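Hypothetical protein PH1789 (Pyrococcus horikoshii, PDB 1WR2) is of unknown function but contains an ATP-grasp domain, a fold built of alpha-beta subdomains. Local coordinates at residues Pro37-Tyr51 and Glu106-Pro118. Numbering follows the deposited sequence.
Sequences PEEKLAKTLDEALEY and EILGVLVAPMLKP
Lys40 and Ala42 pair through their backbones with Val112 and Val110 in an antiparallel arrangement. Lys40 and Val112 exchange two hydrogen bonds; the one from Val112 N to Lys40 O is 2.8 Å long and almost straight (177° at the hydrogen). Ala42 and Val110 form the second such pair, and the non-hydrogen-bonded pair Leu41–Leu111 lies between them. On the face of Ala42, the CG2 branch of Val112 touches both strand and helix. It meets Ala42 CB and Ala48 CB, each of them 4.0 Å from Val112 CG2. Tyr51 approaches Val112 with its CB, while its ring lies over strand 40-42, with Lys40 CB above the centre of one face and Ala42 CA at the edge. On the other face, Leu111 CD1 lies 3.5 Å from Lys40 O. Glu39 chi1 (-65°) sets its CG 3.4 Å from Ala113 CB, and the extended chain beyond carries OE2 to Leu111 CD2; Lys26 pairs with Glu39 OE1. Beyond the strand ends, Pro37 CG packs crosswise on Leu116 CD1 at 3.8 Å. Gly109 has a phi of 141°, a backbone conformation that favours glycine, and its CA lies 3.4 Å from Ala42 O. Thr44 is the N-cap of the helix; its OG1 accepts from Glu47 N. Glu47 OE1 in turn takes Lys43 N at 2.8 Å. Farther out, Trp91 of helix 84-101 touches Ala48 and Val110, whereas Tyr23 of helix 22-30 touches Leu41 and Leu111. Strand 40-42 is an edge strand, next to 109-114, of a four-stranded antiparallel sheet with helices packed on it, consistent with the smaller alpha-beta subdomain of an ATP-grasp fold.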
# COMPACT_ATOMS: atom_id res chain seq x y z
N PRO A 37 7.46 5.32 -2.52
CA PRO A 37 8.36 6.42 -2.16
C PRO A 37 9.14 6.17 -0.87
O PRO A 37 8.77 5.31 -0.07
CB PRO A 37 7.40 7.61 -2.05
CG PRO A 37 6.17 6.97 -1.49
CD PRO A 37 6.05 5.70 -2.32
N GLU A 38 10.22 6.93 -0.69
CA GLU A 38 11.05 6.78 0.50
C GLU A 38 10.27 7.08 1.77
O GLU A 38 9.61 8.12 1.87
CB GLU A 38 12.26 7.72 0.41
CG GLU A 38 13.31 7.50 1.50
CD GLU A 38 13.97 6.13 1.40
OE1 GLU A 38 14.26 5.68 0.28
OE2 GLU A 38 14.20 5.51 2.46
N GLU A 39 10.35 6.17 2.74
CA GLU A 39 9.69 6.30 4.03
C GLU A 39 10.61 5.72 5.09
O GLU A 39 11.31 4.74 4.83
CB GLU A 39 8.36 5.55 4.06
CG GLU A 39 7.33 6.11 3.12
CD GLU A 39 6.11 5.21 2.98
OE1 GLU A 39 5.14 5.64 2.32
OE2 GLU A 39 6.13 4.08 3.52
N LYS A 40 10.61 6.31 6.28
CA LYS A 40 11.47 5.81 7.34
C LYS A 40 10.68 5.34 8.55
O LYS A 40 9.66 5.93 8.90
CB LYS A 40 12.47 6.88 7.77
CG LYS A 40 13.66 7.09 6.84
CD LYS A 40 13.29 7.90 5.62
CE LYS A 40 14.55 8.49 4.98
NZ LYS A 40 15.55 7.44 4.66
N LEU A 41 11.16 4.29 9.19
CA LEU A 41 10.50 3.74 10.37
C LEU A 41 11.18 4.25 11.63
O LEU A 41 12.27 3.80 11.99
CB LEU A 41 10.54 2.20 10.35
CG LEU A 41 9.89 1.52 11.55
CD1 LEU A 41 8.44 1.91 11.63
CD2 LEU A 41 10.02 0.01 11.43
N ALA A 42 10.53 5.18 12.31
CA ALA A 42 11.08 5.74 13.54
C ALA A 42 10.71 4.87 14.74
O ALA A 42 9.58 4.44 14.88
CB ALA A 42 10.55 7.17 13.74
N LYS A 43 11.69 4.60 15.61
CA LYS A 43 11.43 3.80 16.80
C LYS A 43 11.22 4.72 18.00
O LYS A 43 10.71 4.29 19.03
CB LYS A 43 12.60 2.85 17.07
CG LYS A 43 12.84 1.81 15.98
CD LYS A 43 11.62 0.93 15.77
CE LYS A 43 11.82 -0.09 14.64
NZ LYS A 43 12.87 -1.10 14.96
N THR A 44 11.63 5.98 17.86
CA THR A 44 11.49 6.97 18.93
C THR A 44 11.08 8.30 18.33
O THR A 44 11.18 8.50 17.11
CB THR A 44 12.80 7.21 19.71
OG1 THR A 44 13.77 7.80 18.84
CG2 THR A 44 13.36 5.89 20.26
N LEU A 45 10.63 9.23 19.17
CA LEU A 45 10.23 10.54 18.70
C LEU A 45 11.46 11.29 18.16
O LEU A 45 11.36 12.00 17.17
CB LEU A 45 9.57 11.34 19.84
CG LEU A 45 9.26 12.82 19.59
CD1 LEU A 45 8.41 12.99 18.35
CD2 LEU A 45 8.54 13.36 20.81
N ASP A 46 12.61 11.11 18.81
CA ASP A 46 13.82 11.76 18.34
C ASP A 46 14.12 11.29 16.93
O ASP A 46 14.44 12.09 16.05
CB ASP A 46 15.02 11.45 19.25
CG ASP A 46 15.00 12.24 20.54
OD1 ASP A 46 14.76 13.47 20.48
OD2 ASP A 46 15.22 11.65 21.61
N GLU A 47 14.02 9.98 16.71
CA GLU A 47 14.27 9.42 15.39
C GLU A 47 13.32 10.01 14.35
O GLU A 47 13.74 10.36 13.25
CB GLU A 47 14.11 7.90 15.42
CG GLU A 47 15.34 7.14 15.88
CD GLU A 47 15.13 5.64 15.87
OE1 GLU A 47 14.41 5.15 14.97
OE2 GLU A 47 15.69 4.95 16.74
N ALA A 48 12.05 10.12 14.71
CA ALA A 48 11.05 10.67 13.80
C ALA A 48 11.40 12.10 13.43
O ALA A 48 11.26 12.51 12.27
CB ALA A 48 9.67 10.61 14.44
N LEU A 49 11.85 12.88 14.41
CA LEU A 49 12.20 14.27 14.15
C LEU A 49 13.34 14.35 13.13
O LEU A 49 13.33 15.21 12.26
CB LEU A 49 12.60 14.95 15.46
CG LEU A 49 11.46 15.12 16.47
CD1 LEU A 49 11.99 15.72 17.76
CD2 LEU A 49 10.36 16.00 15.87
N GLU A 50 14.30 13.43 13.24
CA GLU A 50 15.44 13.38 12.32
C GLU A 50 14.97 13.04 10.91
O GLU A 50 15.30 13.75 9.95
CB GLU A 50 16.44 12.31 12.76
CG GLU A 50 17.14 12.56 14.08
CD GLU A 50 18.18 11.50 14.39
OE1 GLU A 50 17.80 10.32 14.59
OE2 GLU A 50 19.38 11.83 14.43
N TYR A 51 14.22 11.95 10.79
CA TYR A 51 13.70 11.50 9.49
C TYR A 51 12.83 12.56 8.84
O TYR A 51 12.84 12.71 7.62
CB TYR A 51 12.89 10.21 9.65
CG TYR A 51 13.69 8.99 10.07
CD1 TYR A 51 14.92 8.70 9.48
CD2 TYR A 51 13.18 8.10 11.02
CE1 TYR A 51 15.63 7.54 9.83
CE2 TYR A 51 13.88 6.94 11.37
CZ TYR A 51 15.10 6.67 10.77
OH TYR A 51 15.79 5.52 11.10
N GLU A 106 1.27 -4.44 20.06
CA GLU A 106 2.72 -4.38 19.99
C GLU A 106 3.01 -3.18 19.08
O GLU A 106 2.49 -3.12 17.97
CB GLU A 106 3.29 -5.67 19.38
CG GLU A 106 4.74 -5.54 18.91
CD GLU A 106 5.33 -6.84 18.40
OE1 GLU A 106 4.62 -7.60 17.70
OE2 GLU A 106 6.52 -7.11 18.68
N ILE A 107 3.79 -2.21 19.55
CA ILE A 107 4.10 -1.05 18.72
C ILE A 107 5.46 -1.28 18.08
O ILE A 107 6.48 -1.31 18.76
CB ILE A 107 4.13 0.25 19.54
CG1 ILE A 107 2.83 0.41 20.34
CG2 ILE A 107 4.30 1.45 18.61
CD1 ILE A 107 1.58 0.54 19.49
N LEU A 108 5.47 -1.47 16.76
CA LEU A 108 6.72 -1.71 16.05
C LEU A 108 7.46 -0.42 15.72
O LEU A 108 8.64 -0.44 15.38
CB LEU A 108 6.46 -2.48 14.76
CG LEU A 108 5.89 -3.90 14.91
CD1 LEU A 108 5.68 -4.52 13.54
CD2 LEU A 108 6.86 -4.73 15.73
N GLY A 109 6.75 0.70 15.81
CA GLY A 109 7.36 1.98 15.51
C GLY A 109 6.40 2.88 14.76
O GLY A 109 5.22 2.55 14.64
N VAL A 110 6.89 4.00 14.25
CA VAL A 110 6.04 4.94 13.51
C VAL A 110 6.64 5.24 12.15
O VAL A 110 7.80 5.62 12.04
CB VAL A 110 5.87 6.26 14.27
CG1 VAL A 110 5.03 7.22 13.44
CG2 VAL A 110 5.21 6.01 15.61
N LEU A 111 5.83 5.08 11.12
CA LEU A 111 6.29 5.34 9.77
C LEU A 111 6.21 6.84 9.49
O LEU A 111 5.17 7.47 9.69
CB LEU A 111 5.43 4.56 8.77
CG LEU A 111 6.04 4.24 7.40
CD1 LEU A 111 7.42 3.63 7.59
CD2 LEU A 111 5.13 3.27 6.64
N VAL A 112 7.34 7.41 9.08
CA VAL A 112 7.41 8.83 8.74
C VAL A 112 7.50 8.85 7.23
O VAL A 112 8.48 8.37 6.66
CB VAL A 112 8.68 9.50 9.31
CG1 VAL A 112 8.65 10.99 9.00
CG2 VAL A 112 8.78 9.27 10.80
N ALA A 113 6.48 9.39 6.58
CA ALA A 113 6.45 9.43 5.13
C ALA A 113 6.18 10.83 4.60
O ALA A 113 5.84 11.74 5.35
CB ALA A 113 5.38 8.47 4.61
N PRO A 114 6.31 11.01 3.28
CA PRO A 114 6.06 12.32 2.70
C PRO A 114 4.60 12.54 2.33
O PRO A 114 3.81 11.59 2.23
CB PRO A 114 6.97 12.31 1.47
CG PRO A 114 6.83 10.87 1.00
CD PRO A 114 6.93 10.09 2.30
N MET A 115 4.24 13.81 2.17
CA MET A 115 2.89 14.17 1.75
C MET A 115 2.96 14.11 0.23
O MET A 115 3.44 15.04 -0.43
CB MET A 115 2.54 15.58 2.21
CG MET A 115 2.02 15.66 3.64
SD MET A 115 0.42 14.84 3.83
CE MET A 115 -0.66 16.08 3.10
N LEU A 116 2.49 13.00 -0.33
CA LEU A 116 2.53 12.80 -1.77
C LEU A 116 1.54 13.67 -2.53
O LEU A 116 0.44 13.95 -2.04
CB LEU A 116 2.30 11.33 -2.09
CG LEU A 116 3.34 10.36 -1.53
CD1 LEU A 116 2.89 8.93 -1.76
CD2 LEU A 116 4.69 10.61 -2.19
N LYS A 117 1.93 14.10 -3.72
CA LYS A 117 1.04 14.91 -4.54
C LYS A 117 -0.13 14.02 -4.93
O LYS A 117 0.05 12.92 -5.45
CB LYS A 117 1.74 15.39 -5.81
CG LYS A 117 0.89 16.34 -6.64
CD LYS A 117 1.22 16.25 -8.12
CE LYS A 117 2.69 16.50 -8.39
NZ LYS A 117 2.98 16.37 -9.84
N PRO A 118 -1.36 14.49 -4.69
CA PRO A 118 -2.53 13.68 -5.06
C PRO A 118 -2.61 13.44 -6.56
O PRO A 118 -2.10 14.22 -7.36
CB PRO A 118 -3.70 14.50 -4.52
CG PRO A 118 -3.19 15.90 -4.60
CD PRO A 118 -1.78 15.77 -4.09